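Local atomic coordinates of DNA polymerase III, beta subunit (Eubacterium rectale, PDB entry 3T0P), a protein that probably forms, as a head-to-tail dimer, a ring-shaped sliding clamp around DNA that tethers DNA polymerases and makes them processive. Residues T156-E161 and K198-I203; K166-S171 and F243-M248. All coordinates share one frame; numbering follows the deposited sequence.

Interaction 1. Residues T156-E161 and K198-I203. With ACT (acetate ion), chain T.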
loop_
_atom_site.group_PDB
_atom_site.type_symbol
_atom_site.label_atom_id
_atom_site.label_comp_id
_atom_site.label_asym_id
_atom_site.label_seq_id
_atom_site.Cartn_x
_atom_site.Cartn_y
_atom_site.Cartn_z
ATOM N N THR B 156 4.615 -23.373 -14.473
ATOM C CA THR B 156 3.721 -22.511 -13.666
ATOM C C THR B 156 3.506 -23.104 -12.268
ATOM O O THR B 156 2.951 -22.439 -11.405
ATOM C CB THR B 156 2.389 -22.245 -14.367
ATOM O OG1 THR B 156 1.650 -23.460 -14.449
ATOM C CG2 THR B 156 2.569 -21.654 -15.754
ATOM N N GLY B 157 3.961 -24.330 -12.048
ATOM C CA GLY B 157 3.856 -24.954 -10.740
ATOM C C GLY B 157 5.192 -25.154 -10.056
ATOM O O GLY B 157 6.231 -24.741 -10.571
ATOM N N GLU B 158 5.158 -25.757 -8.864
ATOM C CA GLU B 158 6.347 -26.128 -8.116
ATOM C C GLU B 158 6.375 -27.613 -7.897
ATOM O O GLU B 158 5.364 -28.190 -7.476
ATOM C CB GLU B 158 6.433 -25.426 -6.772
ATOM C CG GLU B 158 6.554 -23.927 -6.906
ATOM C CD GLU B 158 7.301 -23.215 -5.803
ATOM O OE1 GLU B 158 7.210 -23.611 -4.621
ATOM O OE2 GLU B 158 7.978 -22.224 -6.141
ATOM N N LEU B 159 7.526 -28.235 -8.172
ATOM C CA LEU B 159 7.726 -29.641 -7.892
ATOM C C LEU B 159 7.862 -29.851 -6.373
ATOM O O LEU B 159 8.616 -29.137 -5.705
ATOM C CB LEU B 159 8.980 -30.175 -8.613
ATOM C CG LEU B 159 9.347 -31.651 -8.340
ATOM C CD1 LEU B 159 8.454 -32.597 -9.122
ATOM C CD2 LEU B 159 10.796 -31.912 -8.677
ATOM N N PHE B 160 7.128 -30.839 -5.844
ATOM C CA PHE B 160 7.214 -31.285 -4.460
ATOM C C PHE B 160 7.695 -32.734 -4.514
ATOM O O PHE B 160 7.012 -33.577 -5.091
ATOM C CB PHE B 160 5.865 -31.116 -3.748
ATOM C CG PHE B 160 5.701 -29.734 -3.159
ATOM C CD1 PHE B 160 5.497 -28.625 -3.980
ATOM C CD2 PHE B 160 5.750 -29.537 -1.786
ATOM C CE1 PHE B 160 5.372 -27.344 -3.440
ATOM C CE2 PHE B 160 5.613 -28.251 -1.242
ATOM C CZ PHE B 160 5.440 -27.160 -2.078
ATOM N N GLU B 161 8.915 -33.007 -4.012
ATOM C CA GLU B 161 9.510 -34.340 -4.063
ATOM C C GLU B 161 9.929 -34.829 -2.673
ATOM O O GLU B 161 10.635 -34.130 -1.946
ATOM C CB GLU B 161 10.701 -34.332 -5.008
ATOM C CG GLU B 161 11.212 -35.701 -5.395
ATOM C CD GLU B 161 12.394 -35.673 -6.344
ATOM O OE1 GLU B 161 12.867 -34.564 -6.689
ATOM O OE2 GLU B 161 12.859 -36.769 -6.735
ATOM N N LYS B 198 -0.461 -20.744 -8.285
ATOM C CA LYS B 198 -1.566 -20.021 -7.650
ATOM C C LYS B 198 -1.966 -20.661 -6.293
ATOM O O LYS B 198 -2.274 -19.937 -5.368
ATOM C CB LYS B 198 -2.774 -19.955 -8.583
ATOM C CG LYS B 198 -3.868 -18.985 -8.106
ATOM C CD LYS B 198 -5.035 -18.862 -9.122
ATOM C CE LYS B 198 -5.852 -20.136 -9.350
ATOM N NZ LYS B 198 -6.535 -20.627 -8.116
ATOM N N THR B 199 -1.947 -22.001 -6.179
ATOM C CA THR B 199 -2.296 -22.696 -4.931
ATOM C C THR B 199 -1.364 -22.293 -3.801
ATOM O O THR B 199 -1.821 -21.982 -2.713
ATOM C CB THR B 199 -2.251 -24.198 -5.147
ATOM O OG1 THR B 199 -3.328 -24.529 -6.018
ATOM C CG2 THR B 199 -2.330 -24.984 -3.831
ATOM N N LEU B 200 -0.068 -22.309 -4.080
ATOM C CA LEU B 200 0.999 -21.941 -3.160
ATOM C C LEU B 200 0.960 -20.470 -2.833
ATOM O O LEU B 200 1.129 -20.138 -1.665
ATOM C CB LEU B 200 2.360 -22.356 -3.721
ATOM C CG LEU B 200 2.477 -23.869 -3.978
ATOM C CD1 LEU B 200 3.786 -24.184 -4.616
ATOM C CD2 LEU B 200 2.293 -24.685 -2.693
ATOM N N GLN B 201 0.663 -19.599 -3.811
ATOM C CA GLN B 201 0.543 -18.154 -3.550
ATOM C C GLN B 201 -0.649 -17.862 -2.634
ATOM O O GLN B 201 -0.504 -17.111 -1.674
ATOM C CB GLN B 201 0.382 -17.368 -4.854
ATOM C CG GLN B 201 1.655 -17.210 -5.653
ATOM C CD GLN B 201 1.400 -16.744 -7.074
ATOM O OE1 GLN B 201 0.303 -16.901 -7.641
ATOM N NE2 GLN B 201 2.434 -16.208 -7.711
ATOM N N GLU B 202 -1.806 -18.496 -2.893
ATOM C CA GLU B 202 -3.014 -18.275 -2.084
ATOM C C GLU B 202 -2.874 -18.860 -0.675
ATOM O O GLU B 202 -3.345 -18.251 0.288
ATOM C CB GLU B 202 -4.257 -18.848 -2.786
ATOM C CG GLU B 202 -4.583 -18.160 -4.112
ATOM C CD GLU B 202 -4.570 -16.638 -4.100
ATOM O OE1 GLU B 202 -5.176 -16.045 -3.181
ATOM O OE2 GLU B 202 -3.926 -16.040 -4.992
ATOM N N ILE B 203 -2.195 -20.006 -0.546
ATOM C CA ILE B 203 -2.017 -20.609 0.773
ATOM C C ILE B 203 -1.035 -19.757 1.638
ATOM O O ILE B 203 -1.225 -19.678 2.857
ATOM C CB ILE B 203 -1.675 -22.119 0.687
ATOM C CG1 ILE B 203 -2.063 -22.819 1.979
ATOM C CG2 ILE B 203 -0.257 -22.404 0.298
ATOM C CD1 ILE B 203 -2.500 -24.216 1.787
HETATM C C ACT T . -7.871 -17.679 -7.059
HETATM O O ACT T . -7.909 -16.575 -6.536
HETATM O OXT ACT T . -7.214 -18.567 -6.527
HETATM C CH3 ACT T . -8.600 -17.878 -8.371
#

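Interaction 2. Residues K166-S171 and F243-M248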
loop_
_atom_site.group_PDB
_atom_site.type_symbol
_atom_site.label_atom_id
_atom_site.label_comp_id
_atom_site.label_asym_id
_atom_site.label_seq_id
_atom_site.Cartn_x
_atom_site.Cartn_y
_atom_site.Cartn_z
ATOM N N LYS B 166 13.410 -36.701 3.368
ATOM C CA LYS B 166 13.837 -35.496 2.673
ATOM C C LYS B 166 12.756 -34.999 1.740
ATOM O O LYS B 166 12.152 -35.784 1.000
ATOM C CB LYS B 166 15.144 -35.718 1.888
ATOM C CG LYS B 166 16.209 -36.521 2.616
ATOM C CD LYS B 166 17.319 -35.666 3.202
ATOM C CE LYS B 166 18.363 -36.510 3.902
ATOM N NZ LYS B 166 19.146 -37.382 2.972
ATOM N N LEU B 167 12.513 -33.683 1.796
ATOM C CA LEU B 167 11.583 -32.983 0.947
ATOM C C LEU B 167 12.385 -32.013 0.127
ATOM O O LEU B 167 13.261 -31.328 0.655
ATOM C CB LEU B 167 10.472 -32.263 1.763
ATOM C CG LEU B 167 9.631 -31.191 1.020
ATOM C CD1 LEU B 167 8.729 -31.800 -0.064
ATOM C CD2 LEU B 167 8.777 -30.400 1.984
ATOM N N ARG B 168 12.069 -31.936 -1.157
ATOM C CA ARG B 168 12.744 -31.036 -2.093
ATOM C C ARG B 168 11.672 -30.276 -2.840
ATOM O O ARG B 168 10.723 -30.904 -3.321
ATOM C CB ARG B 168 13.655 -31.862 -3.026
ATOM C CG ARG B 168 14.287 -31.116 -4.168
ATOM C CD ARG B 168 15.320 -32.001 -4.842
ATOM N NE ARG B 168 14.809 -32.637 -6.056
ATOM C CZ ARG B 168 15.564 -32.942 -7.107
ATOM N NH1 ARG B 168 16.866 -32.667 -7.102
ATOM N NH2 ARG B 168 15.022 -33.507 -8.176
ATOM N N VAL B 169 11.779 -28.920 -2.865
ATOM C CA VAL B 169 10.834 -28.020 -3.521
ATOM C C VAL B 169 11.578 -27.319 -4.631
ATOM O O VAL B 169 12.660 -26.784 -4.399
ATOM C CB VAL B 169 10.152 -27.059 -2.515
ATOM C CG1 VAL B 169 9.221 -26.068 -3.215
ATOM C CG2 VAL B 169 9.388 -27.859 -1.458
ATOM N N VAL B 170 11.034 -27.395 -5.866
ATOM C CA VAL B 170 11.696 -26.884 -7.077
ATOM C C VAL B 170 10.752 -26.005 -7.886
ATOM O O VAL B 170 9.602 -26.376 -8.104
ATOM C CB VAL B 170 12.237 -28.051 -7.972
ATOM C CG1 VAL B 170 13.003 -27.545 -9.191
ATOM C CG2 VAL B 170 13.098 -29.026 -7.187
ATOM N N SER B 171 11.266 -24.862 -8.370
ATOM C CA SER B 171 10.614 -23.997 -9.344
ATOM C C SER B 171 11.642 -23.595 -10.405
ATOM O O SER B 171 12.843 -23.546 -10.120
ATOM C CB SER B 171 9.987 -22.779 -8.702
ATOM O OG SER B 171 10.977 -21.977 -8.090
ATOM N N PHE B 243 10.680 -31.636 -15.495
ATOM C CA PHE B 243 12.008 -31.487 -16.086
ATOM C C PHE B 243 13.071 -32.289 -15.321
ATOM O O PHE B 243 13.047 -32.333 -14.087
ATOM C CB PHE B 243 12.385 -29.990 -16.122
ATOM C CG PHE B 243 11.268 -29.124 -16.668
ATOM C CD1 PHE B 243 11.127 -28.924 -18.037
ATOM C CD2 PHE B 243 10.322 -28.558 -15.814
ATOM C CE1 PHE B 243 10.066 -28.178 -18.544
ATOM C CE2 PHE B 243 9.261 -27.805 -16.323
ATOM C CZ PHE B 243 9.142 -27.622 -17.684
ATOM N N LYS B 244 13.981 -32.940 -16.052
ATOM C CA LYS B 244 15.083 -33.682 -15.436
ATOM C C LYS B 244 16.140 -32.639 -15.096
ATOM O O LYS B 244 16.782 -32.106 -15.998
ATOM C CB LYS B 244 15.615 -34.841 -16.325
ATOM C CG LYS B 244 15.491 -34.673 -17.843
ATOM N N ILE B 245 16.214 -32.247 -13.813
ATOM C CA ILE B 245 17.100 -31.171 -13.382
ATOM C C ILE B 245 18.374 -31.676 -12.694
ATOM O O ILE B 245 19.355 -30.931 -12.652
ATOM C CB ILE B 245 16.356 -30.127 -12.492
ATOM C CG1 ILE B 245 15.662 -30.754 -11.263
ATOM C CG2 ILE B 245 15.376 -29.320 -13.320
ATOM C CD1 ILE B 245 16.441 -30.633 -9.957
ATOM N N ASP B 246 18.364 -32.912 -12.152
ATOM C CA ASP B 246 19.511 -33.493 -11.440
ATOM C C ASP B 246 20.778 -33.554 -12.313
ATOM O O ASP B 246 21.886 -33.439 -11.784
ATOM C CB ASP B 246 19.163 -34.877 -10.891
ATOM C CG ASP B 246 18.148 -34.823 -9.760
ATOM O OD1 ASP B 246 18.527 -34.395 -8.639
ATOM O OD2 ASP B 246 16.975 -35.204 -9.994
ATOM N N GLN B 247 20.596 -33.671 -13.643
ATOM C CA GLN B 247 21.658 -33.690 -14.658
ATOM C C GLN B 247 22.397 -32.343 -14.745
ATOM O O GLN B 247 23.600 -32.325 -15.034
ATOM C CB GLN B 247 21.082 -34.052 -16.046
ATOM C CG GLN B 247 19.818 -33.281 -16.439
ATOM C CD GLN B 247 19.681 -33.113 -17.929
ATOM O OE1 GLN B 247 20.035 -32.073 -18.491
ATOM N NE2 GLN B 247 19.149 -34.128 -18.604
HETATM N N MSE B 248 21.666 -31.229 -14.505
HETATM C CA MSE B 248 22.154 -29.845 -14.565
HETATM C C MSE B 248 22.835 -29.386 -13.293
HETATM O O MSE B 248 23.446 -28.317 -13.285
HETATM C CB MSE B 248 20.999 -28.895 -14.854
HETATM C CG MSE B 248 20.368 -29.127 -16.186
HETATM SE SE MSE B 248 19.198 -27.657 -16.502
HETATM C CE MSE B 248 19.537 -27.459 -18.426
#

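Interaction 1. Residues T156-E161 and K198-I203
Leu200 reaches from helix 197-206 to Glu158 and Phe160 on strand 157-163. This is helix-on-sheet packing inside the central domain of a beta sliding clamp. Both contacts between the segments are made to Leu200. Its CB points at the strand. A chi1 of -59° puts CG anti to the carbonyl carbon, and the extended second torsion carries CD1 outward to the strand. Leu200 CD1 lies against the stem of Glu158, 3.6 Å from Glu158 CG. It reaches the carboxylate too, with Leu200 CD1 3.5 Å from Glu158 OE1. Leu200 CD1 also meets the rim of the Phe160 ring, close to the ring plane, 3.7 Å from Phe160 CE1. Leu200 CD2 stands a little further back, 4.1 Å from Phe160 CZ. The leucine and the phenylalanine come from opposite directions, and the methyl meets the ring at its edge. Glu158 slants across the leucine. No hydrogen bond links the two segments. The buried acid has its polar partner outside them: Glu158 OE1 is hydrogen-bonded to Thr142 OG1. Val195, on neighbouring strand 187-196, packs against both Phe160 and Leu200. Lys198 turns away from the strand. Its chain bends at its last two torsions, and NZ forms a salt bridge with Asp49. The same nitrogen also holds an acetate ion, probably from the crystallisation liquor, with Lys198 NZ 2.7 Å from acetate OXT.

Interaction 2. Residues K166-S171 and F243-M248
Arg168 and Asp246 meet end-on in a two-pronged salt bridge. Arg168 NH1 donates to Asp246 OD1 at 2.8 Å, and Arg168 NH2 donates to Asp246 OD2 at 3.2 Å. The guanidinium and carboxylate planes are nearly parallel (8° apart) but stepped, so each N-H comes to the syn side of its oxygen from out of the carboxylate plane. Neither bond is straight, with N-H...O angles of 141° and 149°. Ile245 comes over one guanidinium face, where its CD1 lies 3.5 Å from Arg168 NH1. Arg168 CG is anti to the backbone N, and the chain runs straight out toward the loop before bending at chi3. Arg168 NE has a second acid, Glu161 on the adjacent strand. With an alanine here, Asp246 and Glu161 would probably lose the cation they share, and a gap would open beside the Ile245 methyl. The contact joins strand 166-172 of the central domain to the loop leading into strand 255-260 of the C-terminal domain. Strand 157-163 flanks strand 166-172 on one side and strand 176-184 on the other, and Ile179 and Tyr181 of the latter pack against the arginine.

In the fold
The two interactions lie 14 Å apart, centre to centre, and share one antiparallel sheet. Strands 157-163 and 166-172 follow each other in the chain and pair side by side. Leu159 N lies 2.8 Å from Val170 O, a probable hydrogen bond between them. Along the chain the segments alternate: 156-161, 166-171, 198-203, then 243-248. The sheet runs on from central-domain strands to C-terminal strands such as 357-361 and 255-260. The centre of interaction 1 lies about 6 Å from the centre of the chain, and that of interaction 2 about 17 Å from it. Interaction 1 stays within the central domain. Interaction 2 connects that domain to the next. Together they tie a helix and an interdomain loop to neighbouring strands of the clamp.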